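Local coordinates for hypothetical membrane protein (Corynebacterium glutamicum, PDB 6JS9), which binds heme through its N-terminal HtaA domain and probably passes it on within the heme-uptake machinery of Corynebacteria, at residues S100-V105 with D128-D133; G11-G16 with D174-S179; I34-G39 with G70-L75; S135-A140 with D148-T153. One frame throughout, in Å; residues are numbered along the deposited sequence.

Contact 1 (S100-V105 with D128-D133); sequences SAQLVV and DIVLAD
Gln-102 and Asp-133 meet through matched first torsions: each CG stands anti to its own carbonyl carbon (chi1 -64° and -74°). The two side chains therefore leave an antiparallel strand pair in the same direction and lie side by side. The pair joins strands 100-110 and 129-136 in the antiparallel sheet of this heme-binding domain. The amide and carboxylate planes are only 8° apart. NE2 of Gln-102 is 3.5 Å from OD1 of Asp-133. CG1 of Val-130 packs on the amide end of Gln-102, while CG2 of Val-130 meets CG2 of Val-104 on the same face.

The backbone ladder is interrupted by a classic beta bulge. Leu-131 and Ala-132 both face Leu-103. Leu-103 N donates to Ala-132 O at 2.9 Å, almost straight. Leu-103 O accepts from Leu-131 N at 2.9 Å and more weakly from Ala-132 N. At the far end Asp-128 and Ile-129 both face Val-105, a G1 bulge. Here the chain turns a corner, and Val-105 and Ile-129 exchange two backbone bonds.

The bulge turns the side chain of Leu-131 toward the partner strand. It joins Leu-103, Val-105 and Ala-132 in the interior. Trp-15 and Met-89 also pack on Leu-131. The Leu-131 side chain lies about 10 Å from the bound heme and about 8 Å from the side chain of Tyr-167, which binds heme. CD2 of Leu-131 meets CG2 of Val-105 at 4.2 Å.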
loop_
_atom_site.group_PDB
_atom_site.type_symbol
_atom_site.label_atom_id
_atom_site.label_comp_id
_atom_site.label_asym_id
_atom_site.label_seq_id
_atom_site.Cartn_x
_atom_site.Cartn_y
_atom_site.Cartn_z
ATOM N N SER A 100 -6.823 5.589 14.307
ATOM C CA SER A 100 -5.703 4.807 13.813
ATOM C C SER A 100 -6.169 3.814 12.760
ATOM O O SER A 100 -7.298 3.325 12.804
ATOM C CB SER A 100 -5.020 4.018 14.939
ATOM O OG SER A 100 -4.253 4.862 15.768
ATOM N N ALA A 101 -5.266 3.491 11.835
ATOM C CA ALA A 101 -5.495 2.439 10.862
ATOM C C ALA A 101 -4.166 1.754 10.553
ATOM O O ALA A 101 -3.088 2.279 10.844
ATOM C CB ALA A 101 -6.123 2.981 9.572
ATOM N N GLN A 102 -4.258 0.568 9.956
ATOM C CA GLN A 102 -3.114 -0.145 9.398
ATOM C C GLN A 102 -3.352 -0.398 7.917
ATOM O O GLN A 102 -4.476 -0.696 7.502
ATOM C CB GLN A 102 -2.902 -1.466 10.123
ATOM C CG GLN A 102 -2.545 -1.270 11.562
ATOM C CD GLN A 102 -2.332 -2.566 12.271
ATOM O OE1 GLN A 102 -3.214 -3.430 12.280
ATOM N NE2 GLN A 102 -1.158 -2.722 12.877
ATOM N N LEU A 103 -2.303 -0.267 7.120
ATOM C CA LEU A 103 -2.353 -0.609 5.706
ATOM C C LEU A 103 -1.714 -1.979 5.537
ATOM O O LEU A 103 -0.523 -2.143 5.815
ATOM C CB LEU A 103 -1.624 0.436 4.856
ATOM C CG LEU A 103 -2.311 1.781 4.639
ATOM C CD1 LEU A 103 -1.380 2.784 3.952
ATOM C CD2 LEU A 103 -3.589 1.605 3.832
ATOM N N VAL A 104 -2.502 -2.960 5.098
ATOM C CA VAL A 104 -2.066 -4.349 4.986
ATOM C C VAL A 104 -2.030 -4.729 3.514
ATOM O O VAL A 104 -2.935 -4.370 2.754
ATOM C CB VAL A 104 -3.007 -5.269 5.777
ATOM C CG1 VAL A 104 -2.538 -6.717 5.708
ATOM C CG2 VAL A 104 -3.068 -4.791 7.213
ATOM N N VAL A 105 -0.971 -5.437 3.105
ATOM C CA VAL A 105 -0.778 -5.831 1.715
ATOM C C VAL A 105 -0.266 -7.263 1.654
ATOM O O VAL A 105 0.270 -7.810 2.624
ATOM C CB VAL A 105 0.208 -4.911 0.950
ATOM C CG1 VAL A 105 -0.254 -3.456 0.975
ATOM C CG2 VAL A 105 1.597 -5.054 1.508
ATOM N N ASP A 128 -0.288 -10.799 3.976
ATOM C CA ASP A 128 -0.879 -10.137 5.147
ATOM C C ASP A 128 0.169 -9.377 5.962
ATOM O O ASP A 128 0.212 -9.454 7.192
ATOM C CB ASP A 128 -1.616 -11.149 6.028
ATOM C CG ASP A 128 -2.633 -11.957 5.257
ATOM O OD1 ASP A 128 -3.548 -11.347 4.645
ATOM O OD2 ASP A 128 -2.494 -13.204 5.255
ATOM N N ILE A 129 1.022 -8.642 5.270
ATOM C CA ILE A 129 2.068 -7.867 5.922
ATOM C C ILE A 129 1.488 -6.516 6.289
ATOM O O ILE A 129 0.917 -5.829 5.433
ATOM C CB ILE A 129 3.291 -7.698 4.997
ATOM C CG1 ILE A 129 3.857 -9.062 4.609
ATOM C CG2 ILE A 129 4.373 -6.854 5.664
ATOM C CD1 ILE A 129 4.364 -9.902 5.779
ATOM N N VAL A 130 1.635 -6.116 7.549
ATOM C CA VAL A 130 1.288 -4.743 7.910
ATOM C C VAL A 130 2.412 -3.840 7.409
ATOM O O VAL A 130 3.504 -3.804 7.981
ATOM C CB VAL A 130 1.054 -4.562 9.414
ATOM C CG1 VAL A 130 0.741 -3.110 9.699
ATOM C CG2 VAL A 130 -0.103 -5.439 9.897
ATOM N N LEU A 131 2.139 -3.096 6.344
ATOM C CA LEU A 131 3.159 -2.279 5.707
ATOM C C LEU A 131 3.337 -0.926 6.390
ATOM O O LEU A 131 4.451 -0.396 6.435
ATOM C CB LEU A 131 2.789 -2.076 4.235
ATOM C CG LEU A 131 3.764 -1.293 3.363
ATOM C CD1 LEU A 131 5.162 -1.887 3.438
ATOM C CD2 LEU A 131 3.253 -1.243 1.915
ATOM N N ALA A 132 2.256 -0.339 6.901
ATOM C CA ALA A 132 2.306 1.006 7.462
ATOM C C ALA A 132 1.231 1.165 8.526
ATOM O O ALA A 132 0.144 0.588 8.425
ATOM C CB ALA A 132 2.114 2.087 6.384
ATOM N N ASP A 133 1.561 1.958 9.546
ATOM C CA ASP A 133 0.601 2.466 10.518
ATOM C C ASP A 133 0.140 3.849 10.079
ATOM O O ASP A 133 0.943 4.663 9.609
ATOM C CB ASP A 133 1.232 2.557 11.910
ATOM C CG ASP A 133 1.419 1.198 12.574
ATOM O OD1 ASP A 133 0.437 0.425 12.655
ATOM O OD2 ASP A 133 2.549 0.918 13.036
#

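Contact 2 (G11-G16 with D174-S179); sequences GSLNWG and DPTGGS
An antiparallel strand pair near the two ends of the HtaA domain joins strand 11-14 to strand 177-183. Asn-14 and Gly-177 form a hydrogen-bonded pair, with Asn-14 N donating to Gly-177 O at 2.9 Å and Gly-177 N returning a bond to Asn-14 O. One more such pair follows, Ser-12 with Ser-179, where the return bond from Ser-179 N is weak. Gly-178 lies between them, its CA making a CA-H...O contact of 3.5 Å with Ser-12 O. The amide of Asn-14 reaches over this glycine, ND2 of Asn-14 lying 3.7 Å from Gly-178 CA, and Ser-12 OG donates to OD1 of the same amide.

Beyond the strands, Trp-15 takes over. Its CG is anti to the backbone N (chi1 -170°), and the indole edge comes to the 174-176 backbone. NE1 of Trp-15 donates to Asp-174 O at 2.8 Å. The acceptor lies in the ring plane, but the N-H arrives from above the carbonyl plane. CD1 faces Pro-175 O at the same edge. CG2 of Thr-176 covers one face of the five-membered ring of Trp-15 in a CH-pi contact, 4.1 Å from the centroid.

A water links Gly-16 N to Asp-174 OD2. OD2 also forms a salt bridge with Arg-22, and OD1 accepts from Gln-19 N at the start of helix 19-26. This helix carries Ser-20 and the axial heme ligand Tyr-24. The bonds from Asp-174 therefore tie segment 174-179 to helix 19-26, and the paired charges would favour an ionised carboxylate.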
loop_
_atom_site.group_PDB
_atom_site.type_symbol
_atom_site.label_atom_id
_atom_site.label_comp_id
_atom_site.label_asym_id
_atom_site.label_seq_id
_atom_site.Cartn_x
_atom_site.Cartn_y
_atom_site.Cartn_z
ATOM N N GLY A 11 -15.889 5.503 -3.317
ATOM C CA GLY A 11 -14.741 6.257 -2.861
ATOM C C GLY A 11 -13.459 5.553 -3.240
ATOM O O GLY A 11 -13.448 4.619 -4.046
ATOM N N SER A 12 -12.358 6.005 -2.636
ATOM C CA SER A 12 -11.067 5.397 -2.937
ATOM C C SER A 12 -10.056 5.729 -1.854
ATOM O O SER A 12 -10.088 6.807 -1.255
ATOM C CB SER A 12 -10.532 5.863 -4.296
ATOM O OG SER A 12 -10.170 7.234 -4.236
ATOM N N LEU A 13 -9.148 4.790 -1.622
ATOM C CA LEU A 13 -7.911 5.076 -0.920
ATOM C C LEU A 13 -6.891 5.577 -1.934
ATOM O O LEU A 13 -6.638 4.913 -2.943
ATOM C CB LEU A 13 -7.391 3.829 -0.203
ATOM C CG LEU A 13 -5.933 3.837 0.268
ATOM C CD1 LEU A 13 -5.719 4.901 1.345
ATOM C CD2 LEU A 13 -5.555 2.466 0.801
ATOM N N ASN A 14 -6.333 6.757 -1.672
ATOM C CA ASN A 14 -5.350 7.389 -2.537
ATOM C C ASN A 14 -4.007 7.341 -1.816
ATOM O O ASN A 14 -3.833 8.001 -0.787
ATOM C CB ASN A 14 -5.744 8.830 -2.866
ATOM C CG ASN A 14 -7.074 8.934 -3.572
ATOM O OD1 ASN A 14 -7.525 7.999 -4.237
ATOM N ND2 ASN A 14 -7.713 10.089 -3.439
ATOM N N TRP A 15 -3.061 6.563 -2.347
ATOM C CA TRP A 15 -1.775 6.365 -1.669
ATOM C C TRP A 15 -0.774 5.763 -2.637
ATOM O O TRP A 15 -0.989 4.647 -3.116
ATOM C CB TRP A 15 -1.940 5.447 -0.461
ATOM C CG TRP A 15 -0.744 5.352 0.447
ATOM C CD1 TRP A 15 -0.150 6.373 1.128
ATOM C CD2 TRP A 15 -0.037 4.157 0.825
ATOM N NE1 TRP A 15 0.902 5.894 1.883
ATOM C CE2 TRP A 15 0.976 4.536 1.727
ATOM C CE3 TRP A 15 -0.168 2.805 0.490
ATOM C CZ2 TRP A 15 1.869 3.613 2.282
ATOM C CZ3 TRP A 15 0.708 1.885 1.054
ATOM C CH2 TRP A 15 1.719 2.298 1.932
ATOM N N GLY A 16 0.332 6.467 -2.885
ATOM C CA GLY A 16 1.357 5.965 -3.784
ATOM C C GLY A 16 2.580 5.443 -3.054
ATOM O O GLY A 16 3.698 5.561 -3.558
ATOM N N ASP A 174 4.226 8.270 2.205
ATOM C CA ASP A 174 3.266 9.245 1.716
ATOM C C ASP A 174 2.080 9.272 2.677
ATOM O O ASP A 174 1.721 8.232 3.242
ATOM C CB ASP A 174 2.762 8.896 0.311
ATOM C CG ASP A 174 3.733 9.295 -0.798
ATOM O OD1 ASP A 174 4.783 9.892 -0.510
ATOM O OD2 ASP A 174 3.418 9.014 -1.972
ATOM N N PRO A 175 1.473 10.431 2.911
ATOM C CA PRO A 175 0.220 10.447 3.668
ATOM C C PRO A 175 -0.885 9.743 2.892
ATOM O O PRO A 175 -0.866 9.671 1.661
ATOM C CB PRO A 175 -0.071 11.942 3.843
ATOM C CG PRO A 175 0.736 12.622 2.783
ATOM C CD PRO A 175 1.959 11.789 2.614
ATOM N N THR A 176 -1.852 9.197 3.625
ATOM C CA THR A 176 -3.009 8.619 2.959
ATOM C C THR A 176 -4.026 9.709 2.656
ATOM O O THR A 176 -4.084 10.737 3.331
ATOM C CB THR A 176 -3.652 7.509 3.802
ATOM O OG1 THR A 176 -3.908 7.988 5.125
ATOM C CG2 THR A 176 -2.738 6.284 3.876
ATOM N N GLY A 177 -4.814 9.482 1.609
ATOM C CA GLY A 177 -5.823 10.434 1.201
ATOM C C GLY A 177 -7.049 9.726 0.671
ATOM O O GLY A 177 -7.062 8.505 0.473
ATOM N N GLY A 178 -8.090 10.516 0.456
ATOM C CA GLY A 178 -9.337 10.023 -0.084
ATOM C C GLY A 178 -10.415 9.902 0.969
ATOM O O GLY A 178 -10.321 10.438 2.076
ATOM N N SER A 179 -11.460 9.160 0.609
ATOM C CA SER A 179 -12.611 8.976 1.478
ATOM C C SER A 179 -13.445 7.826 0.939
ATOM O O SER A 179 -13.413 7.528 -0.256
ATOM C CB SER A 179 -13.462 10.249 1.564
ATOM O OG SER A 179 -14.233 10.415 0.389
HETATM O O HOH W 1 0.745 9.134 -2.325
#

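Contact 3 (I34-G39 with G70-L75); sequences ITLGDG and GSVHFL
Ile-34, Leu-36, Val-72 and Phe-74 lie side by side on one face of an antiparallel strand pair, all pointing the same way. The strands are 33-37 and 63-79 of the domain's sheet. CG2 of Ile-34 is anti to the backbone N and touches Val-72 CG1 at 3.7 Å. Its CG1 goes the other way, to CD1 of the Phe-74 ring, which it meets obliquely. Val-72 CG1 also sits over one face of that ring, toward the rim. CD2 of Leu-36 comes alongside Val-72 CG2 at 3.8 Å. Phe-47 packs against this row, and helix 19-26, which carries the axial heme ligand Tyr-24, lies against Ile-34. Phe-74 meets Phe-21 of that helix edge-to-face, so the row backs the heme-binding helix.

The other face is more polar, with Thr-35, His-73 and Ser-71. The His-73 ring leads away from Thr-35, and its NE2 bonds to Asp-86. Thr-35 pairs with His-73 and Gly-37 with Ser-71, two backbone hydrogen bonds each. Beyond the strand end, Asp-38 leans back over the partner. Ser-71 OG donates to Asp-38 OD1 at 2.9 Å, on the anti side of the carboxylate and 28° out of its plane.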
loop_
_atom_site.group_PDB
_atom_site.type_symbol
_atom_site.label_atom_id
_atom_site.label_comp_id
_atom_site.label_asym_id
_atom_site.label_seq_id
_atom_site.Cartn_x
_atom_site.Cartn_y
_atom_site.Cartn_z
ATOM N N ILE A 34 6.604 1.485 -13.085
ATOM C CA ILE A 34 5.500 1.190 -12.171
ATOM C C ILE A 34 4.283 0.834 -13.017
ATOM O O ILE A 34 3.941 1.566 -13.953
ATOM C CB ILE A 34 5.179 2.376 -11.240
ATOM C CG1 ILE A 34 6.417 2.842 -10.469
ATOM C CG2 ILE A 34 4.046 2.004 -10.243
ATOM C CD1 ILE A 34 6.132 4.035 -9.547
ATOM N N THR A 35 3.632 -0.284 -12.695
ATOM C CA THR A 35 2.453 -0.724 -13.435
ATOM C C THR A 35 1.323 -1.039 -12.463
ATOM O O THR A 35 1.501 -1.825 -11.525
ATOM C CB THR A 35 2.763 -1.949 -14.304
ATOM O OG1 THR A 35 3.928 -1.684 -15.096
ATOM C CG2 THR A 35 1.621 -2.226 -15.235
ATOM N N LEU A 36 0.168 -0.419 -12.684
ATOM C CA LEU A 36 -1.013 -0.651 -11.869
ATOM C C LEU A 36 -1.924 -1.666 -12.545
ATOM O O LEU A 36 -2.040 -1.702 -13.773
ATOM C CB LEU A 36 -1.770 0.651 -11.638
ATOM C CG LEU A 36 -0.961 1.778 -11.013
ATOM C CD1 LEU A 36 -1.818 3.036 -10.986
ATOM C CD2 LEU A 36 -0.494 1.388 -9.617
ATOM N N GLY A 37 -2.576 -2.495 -11.733
ATOM C CA GLY A 37 -3.514 -3.469 -12.251
ATOM C C GLY A 37 -4.741 -3.594 -11.371
ATOM O O GLY A 37 -4.851 -2.944 -10.328
ATOM N N ASP A 38 -5.663 -4.448 -11.820
ATOM C CA ASP A 38 -6.829 -4.866 -11.036
ATOM C C ASP A 38 -7.684 -3.682 -10.576
ATOM O O ASP A 38 -8.295 -3.728 -9.507
ATOM C CB ASP A 38 -6.400 -5.724 -9.837
ATOM C CG ASP A 38 -5.522 -6.896 -10.246
ATOM O OD1 ASP A 38 -4.326 -6.673 -10.524
ATOM O OD2 ASP A 38 -6.013 -8.035 -10.311
ATOM N N GLY A 39 -7.735 -2.610 -11.368
ATOM C CA GLY A 39 -8.609 -1.489 -11.094
ATOM C C GLY A 39 -7.952 -0.270 -10.469
ATOM O O GLY A 39 -8.592 0.792 -10.418
ATOM N N GLY A 70 -7.038 -3.582 -6.608
ATOM C CA GLY A 70 -5.883 -2.985 -7.251
ATOM C C GLY A 70 -4.581 -3.663 -6.882
ATOM O O GLY A 70 -4.468 -4.357 -5.871
ATOM N N SER A 71 -3.570 -3.449 -7.725
ATOM C CA SER A 71 -2.216 -3.925 -7.451
ATOM C C SER A 71 -1.218 -2.918 -8.003
ATOM O O SER A 71 -1.545 -2.122 -8.887
ATOM C CB SER A 71 -1.965 -5.307 -8.062
ATOM O OG SER A 71 -2.053 -5.239 -9.477
ATOM N N VAL A 72 0.005 -2.954 -7.464
ATOM C CA VAL A 72 1.109 -2.107 -7.919
ATOM C C VAL A 72 2.311 -2.998 -8.154
ATOM O O VAL A 72 2.685 -3.769 -7.263
ATOM C CB VAL A 72 1.487 -1.019 -6.895
ATOM C CG1 VAL A 72 2.447 -0.019 -7.525
ATOM C CG2 VAL A 72 0.242 -0.329 -6.336
ATOM N N HIS A 73 2.932 -2.881 -9.330
ATOM C CA HIS A 73 4.087 -3.701 -9.693
ATOM C C HIS A 73 5.303 -2.806 -9.932
ATOM O O HIS A 73 5.352 -2.080 -10.930
ATOM C CB HIS A 73 3.788 -4.547 -10.929
ATOM C CG HIS A 73 4.879 -5.513 -11.267
ATOM N ND1 HIS A 73 4.982 -6.123 -12.498
ATOM C CD2 HIS A 73 5.917 -5.976 -10.531
ATOM C CE1 HIS A 73 6.038 -6.920 -12.505
ATOM N NE2 HIS A 73 6.619 -6.852 -11.320
ATOM N N PHE A 74 6.288 -2.876 -9.028
ATOM C CA PHE A 74 7.531 -2.124 -9.150
ATOM C C PHE A 74 8.611 -2.978 -9.812
ATOM O O PHE A 74 8.863 -4.114 -9.394
ATOM C CB PHE A 74 8.044 -1.667 -7.780
ATOM C CG PHE A 74 7.064 -0.855 -6.987
ATOM C CD1 PHE A 74 6.870 0.491 -7.266
ATOM C CD2 PHE A 74 6.356 -1.429 -5.948
ATOM C CE1 PHE A 74 5.956 1.248 -6.525
ATOM C CE2 PHE A 74 5.456 -0.678 -5.190
ATOM C CZ PHE A 74 5.267 0.664 -5.479
ATOM N N LEU A 75 9.275 -2.410 -10.814
ATOM C CA LEU A 75 10.403 -3.040 -11.484
ATOM C C LEU A 75 11.589 -2.096 -11.414
ATOM O O LEU A 75 11.435 -0.890 -11.624
ATOM C CB LEU A 75 10.100 -3.352 -12.956
ATOM C CG LEU A 75 9.135 -4.486 -13.290
ATOM C CD1 LEU A 75 8.848 -4.527 -14.785
ATOM C CD2 LEU A 75 9.668 -5.841 -12.797
#

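Contact 4 (S135-A140 with D148-T153); sequences SLNSAA and DLSGTT
Asn-137 lays its side chain over Ser-150. CB of Asn-137 lies 3.4 Å from Ser-150 O. CG of Asn-137 comes still nearer to the same oxygen, at 3.3 Å. At the tip, OD1 lies between Ser-150 O and Gly-151 CA, while ND2 of Asn-137 is 3.2 Å from Ser-150 CB. ND2 is also near Ser-150 O, but at an angle too poor for a hydrogen bond. The backbone N of Asn-137 does donate to Ser-150 O, at 2.8 Å and 177°, almost perfectly straight.

The contact belongs to the beta hairpin of strands 129-136 and 146-155, away from the heme site. Ser-135 and Thr-152 form a hydrogen-bonded pair, with Ser-135 N to Thr-152 O at 2.7 Å and a return bond from Thr-152 N. Next to them Leu-136 and Gly-151 come close, their CA atoms 4.1 Å apart. Ser-135 O lies 3.1 Å from Gly-151 CA. CD2 of Leu-136 reaches in to Leu-149 O, and Phe-96 of strand 82-97 packs on the same leucine.

Past the short pairing, two waters bridge the segments. One accepts from Ser-138 N and donates to Asp-148 O and to Ser-150 O, as a second donor to the latter. The other donates to Ser-138 O and Asp-148 O. Asp-148 OD1 takes both N and OG of Ser-150, its bond to N closing an Asx turn.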
loop_
_atom_site.group_PDB
_atom_site.type_symbol
_atom_site.label_atom_id
_atom_site.label_comp_id
_atom_site.label_asym_id
_atom_site.label_seq_id
_atom_site.Cartn_x
_atom_site.Cartn_y
_atom_site.Cartn_z
ATOM N N SER A 135 -2.045 7.412 11.027
ATOM C CA SER A 135 -2.648 8.303 12.008
ATOM C C SER A 135 -3.665 9.152 11.255
ATOM O O SER A 135 -3.300 10.089 10.539
ATOM C CB SER A 135 -1.591 9.150 12.707
ATOM O OG SER A 135 -0.579 8.319 13.254
ATOM N N LEU A 136 -4.937 8.803 11.406
ATOM C CA LEU A 136 -6.002 9.440 10.645
ATOM C C LEU A 136 -6.311 10.829 11.187
ATOM O O LEU A 136 -6.292 11.050 12.399
ATOM C CB LEU A 136 -7.264 8.579 10.690
ATOM C CG LEU A 136 -7.140 7.227 9.992
ATOM C CD1 LEU A 136 -8.302 6.337 10.386
ATOM C CD2 LEU A 136 -7.093 7.407 8.490
ATOM N N ASN A 137 -6.617 11.760 10.270
ATOM C CA ASN A 137 -7.041 13.107 10.662
ATOM C C ASN A 137 -8.328 13.090 11.490
ATOM O O ASN A 137 -8.485 13.893 12.418
ATOM C CB ASN A 137 -7.241 13.987 9.422
ATOM C CG ASN A 137 -5.955 14.220 8.640
ATOM O OD1 ASN A 137 -4.850 14.038 9.162
ATOM N ND2 ASN A 137 -6.095 14.644 7.380
ATOM N N SER A 138 -9.272 12.209 11.154
ATOM C CA SER A 138 -10.527 12.074 11.888
ATOM C C SER A 138 -10.755 10.615 12.261
ATOM O O SER A 138 -10.264 9.701 11.593
ATOM C CB SER A 138 -11.736 12.578 11.074
ATOM O OG SER A 138 -11.576 13.931 10.679
ATOM N N ALA A 139 -11.512 10.400 13.333
ATOM C CA ALA A 139 -11.823 9.040 13.745
ATOM C C ALA A 139 -12.713 8.376 12.706
ATOM O O ALA A 139 -13.688 8.969 12.238
ATOM C CB ALA A 139 -12.515 9.025 15.108
ATOM N N ALA A 140 -12.385 7.141 12.349
ATOM C CA ALA A 140 -13.282 6.361 11.511
ATOM C C ALA A 140 -14.533 5.971 12.301
ATOM O O ALA A 140 -14.444 5.519 13.447
ATOM C CB ALA A 140 -12.569 5.118 10.981
ATOM N N ASP A 148 -13.209 9.550 6.245
ATOM C CA ASP A 148 -12.097 10.285 5.662
ATOM C C ASP A 148 -10.816 9.479 5.866
ATOM O O ASP A 148 -10.442 9.175 7.005
ATOM C CB ASP A 148 -12.006 11.668 6.305
ATOM C CG ASP A 148 -10.978 12.565 5.639
ATOM O OD1 ASP A 148 -10.230 12.087 4.761
ATOM O OD2 ASP A 148 -10.921 13.759 6.002
ATOM N N LEU A 149 -10.160 9.114 4.766
ATOM C CA LEU A 149 -8.940 8.309 4.798
ATOM C C LEU A 149 -7.674 9.142 4.943
ATOM O O LEU A 149 -6.571 8.575 4.934
ATOM C CB LEU A 149 -8.849 7.444 3.533
ATOM C CG LEU A 149 -10.001 6.452 3.311
ATOM C CD1 LEU A 149 -9.853 5.698 2.005
ATOM C CD2 LEU A 149 -10.139 5.469 4.467
ATOM N N SER A 150 -7.800 10.461 5.091
ATOM C CA SER A 150 -6.634 11.337 5.160
ATOM C C SER A 150 -5.885 11.169 6.480
ATOM O O SER A 150 -6.491 11.199 7.561
ATOM C CB SER A 150 -7.063 12.790 4.982
ATOM O OG SER A 150 -7.742 12.962 3.752
ATOM N N GLY A 151 -4.567 11.002 6.387
ATOM C CA GLY A 151 -3.730 10.866 7.567
ATOM C C GLY A 151 -2.275 10.671 7.176
ATOM O O GLY A 151 -1.924 10.615 5.993
ATOM N N THR A 152 -1.423 10.587 8.197
ATOM C CA THR A 152 0.007 10.376 8.022
ATOM C C THR A 152 0.346 8.913 8.291
ATOM O O THR A 152 -0.382 8.210 9.000
ATOM C CB THR A 152 0.812 11.279 8.959
ATOM O OG1 THR A 152 0.400 11.047 10.311
ATOM C CG2 THR A 152 0.598 12.740 8.607
ATOM N N THR A 153 1.469 8.459 7.715
ATOM C CA THR A 153 1.818 7.045 7.692
ATOM C C THR A 153 3.259 6.830 8.124
ATOM O O THR A 153 4.146 7.607 7.758
ATOM C CB THR A 153 1.647 6.441 6.299
ATOM O OG1 THR A 153 2.624 7.012 5.419
ATOM C CG2 THR A 153 0.259 6.723 5.752
HETATM O O HOH W 2 -9.076 11.034 8.428
HETATM O O HOH W 3 -11.624 8.536 9.462
#

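How the contacts relate
All four contacts join antiparallel neighbours in one curled sheet. Along the chain, contact 2 closes a long loop in which contacts 3, 1 and 4 follow in series. Contacts 1 and 4 share strand 129-136, with centres about 13 Å apart. Contacts 2 and 4 have centres about 10 Å apart and are linked through neighbouring strands 177-183 and 146-155. There Thr-153 OG1 probably bonds to Asp-174 O, and Thr-176 OG1 to Leu-149 O. Contact 1 meets contact 2 in the interior, Leu-103 and Leu-131 packing on Trp-15. Contact 3 lies apart, its centre about 24 Å from that of contact 4 across the chain's centre. Contacts 2 and 3 both reach helix 19-26, which holds the heme iron's axial tyrosine.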